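Local coordinates for flagellar biosynthesis protein FlhA (Bacillus subtilis, PDB 3MIX) that takes part in the export of flagellar proteins, providing the adaptor for coordinated delivery of late flagellar building blocks to the type III secretion system, at residues A[51-55]-A[56-60]; A[167-170]-A[171-174]. All blocks are in the same frame, centred on the assembly; numbering follows the deposited sequence.

Interaction 1. Residues A[51-55]-A[56-60]; sequences FEFGY and GLIPL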
ATOM      1  N   PHE A  51       1.672 -14.038  11.524  1.00 22.71           N
ATOM      2  CA  PHE A  51       0.987 -13.573  12.707  1.00 24.99           C
ATOM      3  C   PHE A  51       1.410 -14.466  13.867  1.00 28.14           C
ATOM      4  O   PHE A  51       1.186 -15.682  13.845  1.00 28.17           O
ATOM      5  CB  PHE A  51      -0.528 -13.626  12.506  1.00 25.30           C
ATOM      6  CG  PHE A  51      -1.317 -13.142  13.687  1.00 26.90           C
ATOM      7  CD1 PHE A  51      -1.559 -11.783  13.872  1.00 26.74           C
ATOM      8  CD2 PHE A  51      -1.821 -14.038  14.611  1.00 28.47           C
ATOM      9  CE1 PHE A  51      -2.283 -11.333  14.955  1.00 26.23           C
ATOM     10  CE2 PHE A  51      -2.552 -13.585  15.711  1.00 30.04           C
ATOM     11  CZ  PHE A  51      -2.783 -12.240  15.876  1.00 28.12           C
ATOM     12  N   GLU A  52       2.045 -13.834  14.854  1.00 30.44           N
ATOM     13  CA  GLU A  52       2.602 -14.479  16.021  1.00 33.83           C
ATOM     14  C   GLU A  52       1.934 -13.990  17.294  1.00 36.39           C
ATOM     15  O   GLU A  52       1.660 -12.797  17.447  1.00 36.12           O
ATOM     16  CB  GLU A  52       4.095 -14.188  16.110  1.00 34.28           C
ATOM     17  CG  GLU A  52       4.895 -14.774  14.960  1.00 34.91           C
ATOM     18  CD  GLU A  52       6.394 -14.598  15.135  1.00 39.83           C
ATOM     19  OE1 GLU A  52       6.831 -14.030  16.163  1.00 40.71           O
ATOM     20  OE2 GLU A  52       7.145 -15.028  14.225  1.00 42.33           O
ATOM     21  N   PHE A  53       1.702 -14.920  18.215  1.00 39.32           N
ATOM     22  CA  PHE A  53       0.975 -14.636  19.453  1.00 42.21           C
ATOM     23  C   PHE A  53       1.545 -15.387  20.666  1.00 44.79           C
ATOM     24  O   PHE A  53       2.140 -16.456  20.528  1.00 45.04           O
ATOM     25  CB  PHE A  53      -0.505 -14.984  19.280  1.00 42.34           C
ATOM     26  CG  PHE A  53      -0.739 -16.380  18.771  1.00 43.68           C
ATOM     27  CD1 PHE A  53      -0.632 -16.668  17.402  1.00 43.58           C
ATOM     28  CD2 PHE A  53      -1.056 -17.409  19.648  1.00 45.54           C
ATOM     29  CE1 PHE A  53      -0.839 -17.958  16.930  1.00 43.54           C
ATOM     30  CE2 PHE A  53      -1.261 -18.704  19.190  1.00 46.30           C
ATOM     31  CZ  PHE A  53      -1.157 -18.980  17.823  1.00 45.35           C
ATOM     32  N   GLY A  54       1.353 -14.814  21.851  1.00 47.10           N
ATOM     33  CA  GLY A  54       1.684 -15.489  23.104  1.00 49.82           C
ATOM     34  C   GLY A  54       0.614 -16.521  23.428  1.00 51.49           C
ATOM     35  O   GLY A  54      -0.411 -16.607  22.734  1.00 50.41           O
ATOM     36  N   TYR A  55       0.841 -17.291  24.493  1.00 54.01           N
ATOM     37  CA  TYR A  55       0.000 -18.448  24.798  1.00 55.70           C
ATOM     38  C   TYR A  55      -1.421 -18.078  25.205  1.00 57.07           C
ATOM     39  O   TYR A  55      -2.345 -18.870  25.011  1.00 57.50           O
ATOM     40  CB  TYR A  55       0.664 -19.368  25.832  1.00 58.37           C
ATOM     41  CG  TYR A  55       0.729 -18.823  27.251  1.00 61.46           C
ATOM     42  CD1 TYR A  55      -0.395 -18.850  28.083  1.00 63.53           C
ATOM     43  CD2 TYR A  55       1.917 -18.294  27.763  1.00 62.06           C
ATOM     44  CE1 TYR A  55      -0.342 -18.351  29.378  1.00 67.68           C
ATOM     45  CE2 TYR A  55       1.982 -17.797  29.064  1.00 66.00           C
ATOM     46  CZ  TYR A  55       0.848 -17.827  29.867  1.00 68.47           C
ATOM     47  OH  TYR A  55       0.902 -17.339  31.163  1.00 72.94           O
ATOM     48  N   GLY A  56      -1.594 -16.876  25.753  1.00 57.89           N
ATOM     49  CA  GLY A  56      -2.922 -16.363  26.084  1.00 59.78           C
ATOM     50  C   GLY A  56      -3.844 -16.207  24.885  1.00 58.77           C
ATOM     51  O   GLY A  56      -5.065 -16.197  25.035  1.00 59.86           O
ATOM     52  N   LEU A  57      -3.266 -16.091  23.688  1.00 56.81           N
ATOM     53  CA  LEU A  57      -4.062 -15.865  22.483  1.00 55.93           C
ATOM     54  C   LEU A  57      -4.345 -17.152  21.692  1.00 55.98           C
ATOM     55  O   LEU A  57      -4.772 -17.100  20.541  1.00 54.20           O
ATOM     56  CB  LEU A  57      -3.423 -14.773  21.602  1.00 53.27           C
ATOM     57  CG  LEU A  57      -3.107 -13.423  22.277  1.00 53.60           C
ATOM     58  CD1 LEU A  57      -2.750 -12.371  21.239  1.00 49.93           C
ATOM     59  CD2 LEU A  57      -4.250 -12.918  23.160  1.00 55.27           C
ATOM     60  N   ILE A  58      -4.113 -18.300  22.329  1.00 58.58           N
ATOM     61  CA  ILE A  58      -4.399 -19.610  21.729  1.00 59.32           C
ATOM     62  C   ILE A  58      -5.899 -19.850  21.444  1.00 60.76           C
ATOM     63  O   ILE A  58      -6.228 -20.387  20.385  1.00 59.88           O
ATOM     64  CB  ILE A  58      -3.764 -20.785  22.545  1.00 61.16           C
ATOM     65  CG1 ILE A  58      -2.255 -20.843  22.285  1.00 59.62           C
ATOM     66  CG2 ILE A  58      -4.412 -22.127  22.192  1.00 62.02           C
ATOM     67  CD1 ILE A  58      -1.492 -21.875  23.099  1.00 59.83           C
ATOM     68  N   PRO A  59      -6.806 -19.447  22.367  1.00 63.46           N
ATOM     69  CA  PRO A  59      -8.237 -19.670  22.098  1.00 65.12           C
ATOM     70  C   PRO A  59      -8.751 -19.065  20.784  1.00 63.60           C
ATOM     71  O   PRO A  59      -9.519 -19.720  20.077  1.00 63.50           O
ATOM     72  CB  PRO A  59      -8.931 -19.017  23.302  1.00 67.36           C
ATOM     73  CG  PRO A  59      -7.933 -19.101  24.389  1.00 68.33           C
ATOM     74  CD  PRO A  59      -6.600 -18.882  23.716  1.00 65.29           C
ATOM     75  N   LEU A  60      -8.333 -17.844  20.454  1.00 62.83           N
ATOM     76  CA  LEU A  60      -8.760 -17.244  19.184  1.00 62.29           C
ATOM     77  C   LEU A  60      -8.092 -17.871  17.964  1.00 60.96           C
ATOM     78  O   LEU A  60      -8.693 -17.936  16.903  1.00 59.55           O
ATOM     79  CB  LEU A  60      -8.637 -15.715  19.164  1.00 61.28           C
ATOM     80  CG  LEU A  60      -7.311 -14.995  18.949  1.00 59.63           C
ATOM     81  CD1 LEU A  60      -7.495 -13.868  17.962  1.00 57.62           C
ATOM     82  CD2 LEU A  60      -6.819 -14.463  20.272  1.00 62.44           C
TER
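Phe53 meets Leu57 and Ile58 across a strand-to-helix turn, where strand 49-53 of the mixed sheet ends and the chain bends through a 3-10 turn at Tyr55 and Gly56 into helix 58-62. The inner side is close-packed and apolar. Phe53 CB lies 3.7 Å from Leu57 CB, while the ring, swung between its own backbone N and carbonyl carbon (chi1 52°), brings CD2 to 3.8 Å from Leu57 O and CE2 up to Ile58. Its edge, not its face, receives Ile58, with Phe53 CE2 3.9 Å from Ile58 CG1 and the two side chains crossing at about a right angle. With alanine in place of Phe53, Ile58 CG1 would probably lose its aromatic neighbour and a gap would open between strand end and helix start. Leu57 suits its buried place by reaching on to Leu118 and Tyr104. Two backbone bonds close the bend: Leu57 N to Gly54 O at 3.1 Å, and Ile58 N to Tyr55 O at 3.3 Å. The outer side is looser: Tyr55 is solvent-exposed, and its CB comes only within 4.3 Å of Ile58 CD1, while its ring passes close to the Gly56 amide, Tyr55 CD1 lying 3.3 Å from Gly56 N.

Interaction 2. Residues A[167-170]-A[171-174]; sequences VVDP and ASVV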
ATOM      1  N   VAL A 167     -18.286  -0.185  20.921  1.00 79.63           N
ATOM      2  CA  VAL A 167     -17.752  -1.380  21.602  1.00 78.80           C
ATOM      3  C   VAL A 167     -17.318  -2.485  20.628  1.00 75.18           C
ATOM      4  O   VAL A 167     -18.113  -2.937  19.795  1.00 74.32           O
ATOM      5  CB  VAL A 167     -18.767  -1.968  22.617  1.00 82.02           C
ATOM      6  CG1 VAL A 167     -18.073  -2.938  23.563  1.00 82.32           C
ATOM      7  CG2 VAL A 167     -19.470  -0.860  23.407  1.00 85.77           C
ATOM      8  N   VAL A 168     -16.061  -2.922  20.763  1.00 72.82           N
ATOM      9  CA  VAL A 168     -15.440  -3.884  19.835  1.00 69.22           C
ATOM     10  C   VAL A 168     -14.850  -5.096  20.573  1.00 68.85           C
ATOM     11  O   VAL A 168     -14.079  -4.943  21.525  1.00 69.48           O
ATOM     12  CB  VAL A 168     -14.298  -3.233  18.988  1.00 66.40           C
ATOM     13  CG1 VAL A 168     -14.009  -4.066  17.764  1.00 63.84           C
ATOM     14  CG2 VAL A 168     -14.637  -1.812  18.568  1.00 67.17           C
ATOM     15  N   ASP A 169     -15.201  -6.295  20.119  1.00 67.45           N
ATOM     16  CA  ASP A 169     -14.609  -7.521  20.659  1.00 67.19           C
ATOM     17  C   ASP A 169     -13.174  -7.736  20.127  1.00 63.73           C
ATOM     18  O   ASP A 169     -12.811  -7.187  19.090  1.00 61.25           O
ATOM     19  CB  ASP A 169     -15.509  -8.728  20.375  1.00 68.03           C
ATOM     20  CG  ASP A 169     -15.901  -8.827  18.927  1.00 66.91           C
ATOM     21  OD1 ASP A 169     -16.810  -8.075  18.505  1.00 68.94           O
ATOM     22  OD2 ASP A 169     -15.303  -9.661  18.214  1.00 66.88           O
ATOM     23  N   PRO A 170     -12.354  -8.528  20.844  1.00 63.38           N
ATOM     24  CA  PRO A 170     -10.908  -8.574  20.587  1.00 60.74           C
ATOM     25  C   PRO A 170     -10.534  -9.096  19.202  1.00 57.22           C
ATOM     26  O   PRO A 170      -9.600  -8.585  18.569  1.00 55.13           O
ATOM     27  CB  PRO A 170     -10.397  -9.534  21.668  1.00 62.33           C
ATOM     28  CG  PRO A 170     -11.475  -9.522  22.726  1.00 65.63           C
ATOM     29  CD  PRO A 170     -12.732  -9.434  21.941  1.00 65.69           C
ATOM     30  N   ALA A 171     -11.265 -10.105  18.739  1.00 56.16           N
ATOM     31  CA  ALA A 171     -11.012 -10.701  17.445  1.00 52.68           C
ATOM     32  C   ALA A 171     -11.213  -9.662  16.336  1.00 50.60           C
ATOM     33  O   ALA A 171     -10.508  -9.679  15.325  1.00 48.29           O
ATOM     34  CB  ALA A 171     -11.908 -11.893  17.249  1.00 53.55           C
ATOM     35  N   SER A 172     -12.164  -8.756  16.551  1.00 50.99           N
ATOM     36  CA  SER A 172     -12.417  -7.637  15.652  1.00 49.45           C
ATOM     37  C   SER A 172     -11.311  -6.597  15.719  1.00 47.81           C
ATOM     38  O   SER A 172     -10.923  -6.048  14.692  1.00 45.98           O
ATOM     39  CB  SER A 172     -13.768  -6.973  15.955  1.00 51.71           C
ATOM     40  OG  SER A 172     -14.809  -7.587  15.231  1.00 52.26           O
ATOM     41  N   VAL A 173     -10.814  -6.322  16.925  1.00 48.43           N
ATOM     42  CA  VAL A 173      -9.680  -5.408  17.083  1.00 47.30           C
ATOM     43  C   VAL A 173      -8.475  -5.888  16.259  1.00 44.40           C
ATOM     44  O   VAL A 173      -7.894  -5.109  15.506  1.00 42.60           O
ATOM     45  CB  VAL A 173      -9.275  -5.218  18.561  1.00 49.32           C
ATOM     46  CG1 VAL A 173      -8.159  -4.187  18.687  1.00 48.53           C
ATOM     47  CG2 VAL A 173     -10.479  -4.790  19.389  1.00 52.32           C
ATOM     48  N   VAL A 174      -8.125  -7.169  16.397  1.00 43.37           N
ATOM     49  CA  VAL A 174      -6.973  -7.732  15.698  1.00 40.99           C
ATOM     50  C   VAL A 174      -7.230  -7.819  14.190  1.00 38.70           C
ATOM     51  O   VAL A 174      -6.316  -7.611  13.395  1.00 36.33           O
ATOM     52  CB  VAL A 174      -6.470  -9.091  16.338  1.00 41.58           C
ATOM     53  CG1 VAL A 174      -7.582 -10.164  16.345  1.00 41.96           C
ATOM     54  CG2 VAL A 174      -5.241  -9.611  15.602  1.00 40.57           C
TER
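Val168 lies against Ser172 and Val173 at the N-terminus of helix 170-189, a helix start with Asp169 at the N-cap and Pro170 in the first turn. The bond from CA to CB of Val168 points toward the helix, and its side chain crosses that of Val173 obliquely. Val168 CG1, anti to the backbone N (chi1 -161°), is the branch that touches, 4.0 Å from Val173 CG2 and pressed to 3.4 Å against Ser172 CB, tighter than usual for two carbons. A valine suits this place because its compact, apolar CG1 meets both of these carbons. On the neighbouring flank the Asp169 carboxylate turns back toward the first turn, Asp169 OD2 coming 3.7 Å from Ser172 OG, a distance too long for a hydrogen bond. An acid at this end is probably favoured by the helix dipole, and Arg72 of helix 69-84 touches both Asp169 and Ser172. Pro170 fits the first turn, where its missing N-H costs no helical bond; its ring touches Leu118. Backbone bonds then begin the helix: Asp169 O accepts Val173 N, with a weak second bond from Ser172 N, and Pro170 O accepts Val174 N at 3.0 Å, with an N-H...O angle of 165°.

Both interactions are local chain turns that open a helix, and they come in series: interaction 1 leads from strand 49-53 into helix 58-62, and interaction 2, much later, leads from a loop into helix 170-189. Their centres lie 14 Å apart, on the same side of the chain's centre and toward the periphery of the cytosolic domain. They meet directly through Val174, whose CG2 packs 3.5 Å from Phe51 CE1 and whose CG1 lies 4.0 Å from Leu60 CD1. Leu118 is a shared neighbour, touched by Leu57 as well as by Pro170 and Val174. Helix 170-189 is thereby packed against the mixed sheet and helix 58-62, uniting distant parts of the sequence in one apolar cluster.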